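Local structure of siderophore periplasmic binding protein (Thermobifida fusca, 5DH0) at residues A[93-96]-A[97-100]. The protein probably binds ferric siderophores of the fuscachelin type outside the cell membrane and delivers them for iron uptake. Residues are numbered along the deposited sequence; the frame is centred on the assembly and turned at random.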
loop_
_atom_site.group_PDB
_atom_site.type_symbol
_atom_site.label_atom_id
_atom_site.label_comp_id
_atom_site.label_asym_id
_atom_site.label_seq_id
_atom_site.Cartn_x
_atom_site.Cartn_y
_atom_site.Cartn_z
ATOM N N GLU A 93 11.940 14.992 -35.588
ATOM C CA GLU A 93 11.826 15.420 -36.982
ATOM C C GLU A 93 12.955 14.804 -37.806
ATOM O O GLU A 93 14.111 14.744 -37.371
ATOM C CB GLU A 93 11.833 16.945 -37.144
ATOM C CG GLU A 93 11.452 17.340 -38.578
ATOM C CD GLU A 93 11.692 18.800 -38.909
ATOM O OE1 GLU A 93 12.565 19.429 -38.265
ATOM O OE2 GLU A 93 11.011 19.315 -39.831
ATOM N N ILE A 94 12.599 14.343 -38.997
ATOM C CA ILE A 94 13.508 13.580 -39.832
ATOM C C ILE A 94 14.152 14.452 -40.916
ATOM O O ILE A 94 13.474 15.155 -41.657
ATOM C CB ILE A 94 12.770 12.379 -40.474
ATOM C CG1 ILE A 94 12.306 11.405 -39.387
ATOM C CG2 ILE A 94 13.646 11.671 -41.485
ATOM C CD1 ILE A 94 11.479 10.239 -39.915
ATOM N N ASN A 95 15.476 14.411 -40.976
ATOM C CA ASN A 95 16.239 15.087 -42.015
ATOM C C ASN A 95 16.392 14.165 -43.227
ATOM O O ASN A 95 17.335 13.381 -43.303
ATOM C CB ASN A 95 17.601 15.494 -41.466
ATOM C CG ASN A 95 18.378 16.378 -42.408
ATOM O OD1 ASN A 95 18.141 16.398 -43.616
ATOM N ND2 ASN A 95 19.332 17.110 -41.856
ATOM N N MET A 96 15.443 14.253 -44.154
ATOM C CA MET A 96 15.400 13.388 -45.324
ATOM C C MET A 96 16.680 13.451 -46.159
ATOM O O MET A 96 17.181 12.424 -46.625
ATOM C CB MET A 96 14.197 13.756 -46.183
ATOM C CG MET A 96 12.866 13.371 -45.557
ATOM S SD MET A 96 12.640 11.581 -45.554
ATOM C CE MET A 96 11.010 11.399 -44.822
ATOM N N GLU A 97 17.201 14.662 -46.336
ATOM C CA GLU A 97 18.448 14.869 -47.055
ATOM C C GLU A 97 19.600 14.112 -46.430
ATOM O O GLU A 97 20.418 13.526 -47.127
ATOM C CB GLU A 97 18.802 16.353 -47.098
ATOM C CG GLU A 97 18.054 17.148 -48.136
ATOM C CD GLU A 97 18.998 17.991 -48.962
ATOM O OE1 GLU A 97 20.166 18.156 -48.532
ATOM O OE2 GLU A 97 18.582 18.471 -50.040
ATOM N N ALA A 98 19.675 14.150 -45.108
ATOM C CA ALA A 98 20.756 13.487 -44.400
ATOM C C ALA A 98 20.670 11.977 -44.626
ATOM O O ALA A 98 21.689 11.288 -44.742
ATOM C CB ALA A 98 20.708 13.826 -42.911
ATOM N N ILE A 99 19.449 11.469 -44.714
ATOM C CA ILE A 99 19.261 10.041 -44.882
ATOM C C ILE A 99 19.723 9.606 -46.261
ATOM O O ILE A 99 20.412 8.598 -46.390
ATOM C CB ILE A 99 17.798 9.629 -44.665
ATOM C CG1 ILE A 99 17.426 9.845 -43.199
ATOM C CG2 ILE A 99 17.590 8.177 -45.095
ATOM C CD1 ILE A 99 16.052 9.359 -42.835
ATOM N N ALA A 100 19.362 10.373 -47.285
ATOM C CA ALA A 100 19.791 10.052 -48.640
ATOM C C ALA A 100 21.320 10.156 -48.766
ATOM O O ALA A 100 21.952 9.341 -49.444
ATOM C CB ALA A 100 19.096 10.949 -49.651
#
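Asn95 caps the helix that starts at Met96: its OD1 accepts a hydrogen bond from Ala98 N at 3.1 Å, with an N-H...O angle of 154°. The amide N-H comes from above the plane of the side-chain carboxamide, well away from the direction of a lone pair. CG, anti to the backbone N (chi1 -171°), lies beside the carbonyl carbon, which carries the carboxamide forward to the first turn. Asparagine suits the N-cap because its short side chain offers a carbonyl oxygen to a first-turn N-H that the regular i to i-4 helix pattern does not serve. Its backbone serves the helix as well, since Ile99 N donates to Asn95 O at 3.2 Å in the carbonyl plane. One residue on, Ala100 N binds Met96 O at 3.1 Å and an almost straight 163°.

The methyl of Ala98 lies against the cap, its CB 3.5 Å from Asn95 CG; a side chain this small lets the carboxamide settle close to the helix. Glu97, on the exposed side, brings its CB to 3.5 Å from Asn95 OD1. On the inner side, Ile94 CG2 meets Ile99 CD1 at 3.6 Å, and these branched apolar chains continue inward to Ile122 and Leu126 of helix 116-126, respectively. Ile94, just before the N-cap, and Ile99, fourth in the helix, form a hydrophobic staple that accompanies the asparagine N-cap at the start of helix 96-102, which links strands 86-88 and 106-112 of the parallel sheet.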